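Exopolygalacturonate lyase (Vibrio vulnificus, PDB 5A29) probably cleaves pectic polygalacturonate by beta-elimination, as a metal-binding lyase of polysaccharide lyase family 2. Local coordinates at residues F84-T95 against Y106-F117. Numbering follows the deposited sequence.
Sequences FANQQNFLRALT and YQLEAVRITRYF
This is an antiparallel helical hairpin, buried and away from the manganese and tartrate sites: helix 88-101 turns back into helix 105-120, and L94 and L91 pack on A110. The axes of segments 88-95 and 106-117 approach to 8.1 Å, with their N-to-C directions 147° apart. A110 points at the partner helix, and its small side chain is consistent with the close approach. L94 CD1 lies 3.7 Å from A110 CB and also reaches I113 CD1. L91 CD2 reaches one turn further along, 3.6 Å from T114 OG1. That hydroxyl is turned back on its own helix, with OG1 anti to the carbonyl carbon (chi1 -64°), and donates to A110 O. T114 N reaches the same oxygen from the opposite face of the carbonyl plane. Near the turn the backbones are close, and L94 O sits 3.3 Å from Y106 CB. L94 CD2 meets the Y106 ring at its edge, and the Y106 side chain also packs on M97 and T101 of helix 88-101. Helix 27-46 covers L94 through I40, while F164 of helix 162-168 touches A110 and T114. At the far end, F84, in the short 3-10 segment before helix 88-101, lies against F117. Their rings form an offset stack, centroids 4.5 Å apart and planes at 21°. F84 CB also makes a CH-pi contact over the F117 face. The other face of F84 is covered by Q88 NE2, over the ring centre. Q88 NE2 gives a nearly straight hydrogen bond to F84 O, while Q88 OE1 accepts from Y161 N. At its edge, the F84 ring points CZ at T114 OG1, 3.6 Å away.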
# COMPACT_ATOMS: atom_id res chain seq x y z
N PHE A 84 -0.46 -15.75 -1.43
CA PHE A 84 -1.49 -15.16 -2.23
C PHE A 84 -1.65 -13.67 -1.93
O PHE A 84 -2.06 -12.93 -2.85
CB PHE A 84 -2.82 -15.92 -2.00
CG PHE A 84 -3.92 -15.61 -2.98
CD1 PHE A 84 -3.73 -15.73 -4.37
CD2 PHE A 84 -5.18 -15.23 -2.52
CE1 PHE A 84 -4.76 -15.52 -5.28
CE2 PHE A 84 -6.21 -14.97 -3.40
CZ PHE A 84 -6.02 -15.14 -4.81
N ALA A 85 -1.24 -13.21 -0.73
CA ALA A 85 -1.30 -11.76 -0.39
C ALA A 85 -0.27 -10.91 -1.23
O ALA A 85 -0.39 -9.69 -1.33
CB ALA A 85 -1.03 -11.57 1.11
N ASN A 86 0.75 -11.59 -1.78
CA ASN A 86 1.81 -10.96 -2.58
C ASN A 86 1.57 -11.14 -4.12
O ASN A 86 2.53 -11.06 -4.90
CB ASN A 86 3.19 -11.62 -2.25
CG ASN A 86 3.59 -11.40 -0.78
OD1 ASN A 86 2.97 -10.62 -0.08
ND2 ASN A 86 4.63 -12.10 -0.32
N GLN A 87 0.35 -11.52 -4.51
CA GLN A 87 0.06 -11.86 -5.91
C GLN A 87 -1.16 -11.13 -6.38
O GLN A 87 -1.62 -11.35 -7.49
CB GLN A 87 -0.19 -13.36 -6.05
CG GLN A 87 1.04 -14.14 -5.58
CD GLN A 87 0.79 -15.65 -5.58
OE1 GLN A 87 -0.24 -16.13 -6.06
NE2 GLN A 87 1.72 -16.39 -5.01
N GLN A 88 -1.68 -10.20 -5.56
CA GLN A 88 -2.93 -9.51 -5.97
C GLN A 88 -2.71 -8.65 -7.22
O GLN A 88 -3.66 -8.45 -8.01
CB GLN A 88 -3.52 -8.69 -4.78
CG GLN A 88 -3.72 -9.56 -3.51
CD GLN A 88 -4.87 -10.54 -3.73
OE1 GLN A 88 -5.98 -10.12 -4.04
NE2 GLN A 88 -4.60 -11.86 -3.67
N ASN A 89 -1.52 -8.06 -7.34
CA ASN A 89 -1.28 -7.24 -8.52
C ASN A 89 -1.13 -8.07 -9.79
O ASN A 89 -1.41 -7.57 -10.86
CB ASN A 89 -0.12 -6.32 -8.35
CG ASN A 89 -0.40 -5.30 -7.33
OD1 ASN A 89 -1.43 -4.60 -7.41
ND2 ASN A 89 0.53 -5.13 -6.38
N PHE A 90 -0.67 -9.30 -9.64
CA PHE A 90 -0.69 -10.22 -10.80
C PHE A 90 -2.09 -10.62 -11.23
O PHE A 90 -2.37 -10.67 -12.43
CB PHE A 90 0.20 -11.45 -10.52
CG PHE A 90 0.41 -12.32 -11.74
CD1 PHE A 90 1.25 -11.86 -12.78
CD2 PHE A 90 -0.31 -13.51 -11.91
CE1 PHE A 90 1.41 -12.64 -13.95
CE2 PHE A 90 -0.13 -14.29 -13.04
CZ PHE A 90 0.71 -13.84 -14.07
N LEU A 91 -3.01 -10.86 -10.26
CA LEU A 91 -4.43 -10.99 -10.58
C LEU A 91 -4.96 -9.80 -11.36
O LEU A 91 -5.67 -9.96 -12.39
CB LEU A 91 -5.28 -11.23 -9.34
CG LEU A 91 -4.94 -12.43 -8.48
CD1 LEU A 91 -5.89 -12.42 -7.26
CD2 LEU A 91 -5.11 -13.75 -9.27
N ARG A 92 -4.63 -8.59 -10.91
CA ARG A 92 -5.05 -7.42 -11.61
C ARG A 92 -4.46 -7.35 -13.02
O ARG A 92 -5.11 -6.86 -13.89
CB ARG A 92 -4.69 -6.15 -10.83
CG ARG A 92 -5.50 -5.95 -9.52
CD ARG A 92 -5.02 -4.67 -8.80
NE ARG A 92 -5.86 -4.47 -7.57
CZ ARG A 92 -5.43 -4.84 -6.33
NH1 ARG A 92 -4.23 -5.33 -6.15
NH2 ARG A 92 -6.19 -4.66 -5.25
N ALA A 93 -3.19 -7.77 -13.21
CA ALA A 93 -2.63 -7.77 -14.59
C ALA A 93 -3.35 -8.77 -15.47
O ALA A 93 -3.64 -8.43 -16.61
CB ALA A 93 -1.15 -8.17 -14.52
N LEU A 94 -3.70 -9.95 -14.92
CA LEU A 94 -4.45 -10.98 -15.73
C LEU A 94 -5.79 -10.44 -16.16
O LEU A 94 -6.21 -10.57 -17.34
CB LEU A 94 -4.63 -12.28 -14.96
CG LEU A 94 -3.39 -13.14 -14.72
CD1 LEU A 94 -3.74 -14.34 -13.84
CD2 LEU A 94 -2.76 -13.62 -16.05
N THR A 95 -6.54 -9.87 -15.22
CA THR A 95 -7.85 -9.35 -15.62
C THR A 95 -7.68 -8.17 -16.56
O THR A 95 -8.46 -8.03 -17.53
CB THR A 95 -8.76 -8.95 -14.38
OG1 THR A 95 -8.14 -7.88 -13.63
CG2 THR A 95 -9.10 -10.11 -13.50
N TYR A 106 -7.00 -15.04 -20.00
CA TYR A 106 -6.20 -14.51 -18.86
C TYR A 106 -7.03 -14.41 -17.56
O TYR A 106 -6.62 -14.88 -16.52
CB TYR A 106 -5.61 -13.16 -19.22
CG TYR A 106 -4.71 -13.30 -20.44
CD1 TYR A 106 -3.47 -13.96 -20.33
CD2 TYR A 106 -5.13 -12.84 -21.69
CE1 TYR A 106 -2.63 -14.07 -21.43
CE2 TYR A 106 -4.32 -12.97 -22.83
CZ TYR A 106 -3.10 -13.62 -22.69
OH TYR A 106 -2.30 -13.72 -23.78
N GLN A 107 -8.17 -13.75 -17.68
CA GLN A 107 -9.15 -13.64 -16.56
C GLN A 107 -9.59 -15.03 -16.08
O GLN A 107 -9.71 -15.31 -14.88
CB GLN A 107 -10.29 -12.76 -17.14
CG GLN A 107 -11.59 -12.63 -16.48
CD GLN A 107 -12.43 -13.81 -16.74
OE1 GLN A 107 -12.44 -14.69 -15.92
NE2 GLN A 107 -13.10 -13.87 -17.90
N LEU A 108 -9.79 -15.97 -17.01
CA LEU A 108 -10.18 -17.31 -16.59
C LEU A 108 -9.10 -18.05 -15.81
O LEU A 108 -9.41 -18.83 -14.91
CB LEU A 108 -10.66 -18.17 -17.78
CG LEU A 108 -11.97 -17.70 -18.41
CD1 LEU A 108 -12.18 -18.48 -19.73
CD2 LEU A 108 -13.15 -17.86 -17.42
N GLU A 109 -7.84 -17.82 -16.13
CA GLU A 109 -6.76 -18.41 -15.39
C GLU A 109 -6.68 -17.73 -13.99
O GLU A 109 -6.39 -18.41 -13.00
CB GLU A 109 -5.42 -18.22 -16.14
CG GLU A 109 -4.18 -18.77 -15.41
CD GLU A 109 -4.23 -20.29 -15.18
OE1 GLU A 109 -5.20 -20.92 -15.66
OE2 GLU A 109 -3.35 -20.85 -14.49
N ALA A 110 -6.92 -16.42 -13.92
CA ALA A 110 -7.00 -15.72 -12.58
C ALA A 110 -8.11 -16.39 -11.72
O ALA A 110 -7.89 -16.71 -10.52
CB ALA A 110 -7.33 -14.24 -12.78
N VAL A 111 -9.25 -16.67 -12.36
CA VAL A 111 -10.35 -17.40 -11.66
C VAL A 111 -9.90 -18.77 -11.19
O VAL A 111 -10.03 -19.11 -9.99
CB VAL A 111 -11.63 -17.48 -12.50
CG1 VAL A 111 -12.70 -18.38 -11.81
CG2 VAL A 111 -12.19 -16.10 -12.76
N ARG A 112 -9.26 -19.53 -12.08
CA ARG A 112 -8.75 -20.84 -11.71
C ARG A 112 -7.78 -20.87 -10.51
O ARG A 112 -7.87 -21.75 -9.63
CB ARG A 112 -8.11 -21.53 -12.96
CG ARG A 112 -7.87 -23.03 -12.78
CD ARG A 112 -7.41 -23.71 -14.09
NE ARG A 112 -5.99 -23.42 -14.26
CZ ARG A 112 -5.00 -24.18 -13.81
NH1 ARG A 112 -5.26 -25.35 -13.26
NH2 ARG A 112 -3.74 -23.78 -13.94
N ILE A 113 -6.81 -19.97 -10.51
CA ILE A 113 -5.87 -19.84 -9.39
C ILE A 113 -6.64 -19.49 -8.09
O ILE A 113 -6.38 -20.03 -6.99
CB ILE A 113 -4.89 -18.68 -9.67
CG1 ILE A 113 -3.95 -19.08 -10.85
CG2 ILE A 113 -4.10 -18.38 -8.38
CD1 ILE A 113 -3.22 -17.93 -11.53
N THR A 114 -7.49 -18.48 -8.21
CA THR A 114 -8.17 -17.91 -7.05
C THR A 114 -9.12 -18.96 -6.45
O THR A 114 -9.15 -19.16 -5.21
CB THR A 114 -8.88 -16.62 -7.44
OG1 THR A 114 -7.85 -15.67 -7.85
CG2 THR A 114 -9.62 -16.02 -6.25
N ARG A 115 -9.85 -19.65 -7.31
CA ARG A 115 -10.84 -20.62 -6.84
C ARG A 115 -10.11 -21.75 -6.12
O ARG A 115 -10.59 -22.26 -5.08
CB ARG A 115 -11.66 -21.14 -8.02
CG ARG A 115 -12.91 -21.86 -7.54
CD ARG A 115 -13.66 -22.65 -8.58
NE ARG A 115 -14.03 -21.93 -9.79
CZ ARG A 115 -14.93 -20.95 -9.85
NH1 ARG A 115 -15.47 -20.46 -8.75
NH2 ARG A 115 -15.22 -20.41 -11.02
N TYR A 116 -8.94 -22.15 -6.60
CA TYR A 116 -8.21 -23.25 -5.93
C TYR A 116 -7.67 -22.81 -4.54
O TYR A 116 -7.63 -23.59 -3.58
CB TYR A 116 -7.04 -23.71 -6.80
CG TYR A 116 -6.21 -24.83 -6.22
CD1 TYR A 116 -6.63 -26.17 -6.35
CD2 TYR A 116 -5.05 -24.56 -5.53
CE1 TYR A 116 -5.85 -27.21 -5.81
CE2 TYR A 116 -4.26 -25.58 -5.00
CZ TYR A 116 -4.69 -26.91 -5.12
OH TYR A 116 -3.92 -27.92 -4.57
N PHE A 117 -7.09 -21.60 -4.49
CA PHE A 117 -6.65 -21.02 -3.24
C PHE A 117 -7.82 -20.99 -2.22
O PHE A 117 -7.65 -21.44 -1.09
CB PHE A 117 -6.13 -19.56 -3.41
CG PHE A 117 -5.58 -19.02 -2.11
CD1 PHE A 117 -4.32 -19.42 -1.65
CD2 PHE A 117 -6.41 -18.33 -1.25
CE1 PHE A 117 -3.81 -19.01 -0.39
CE2 PHE A 117 -5.93 -17.92 0.01
CZ PHE A 117 -4.63 -18.25 0.42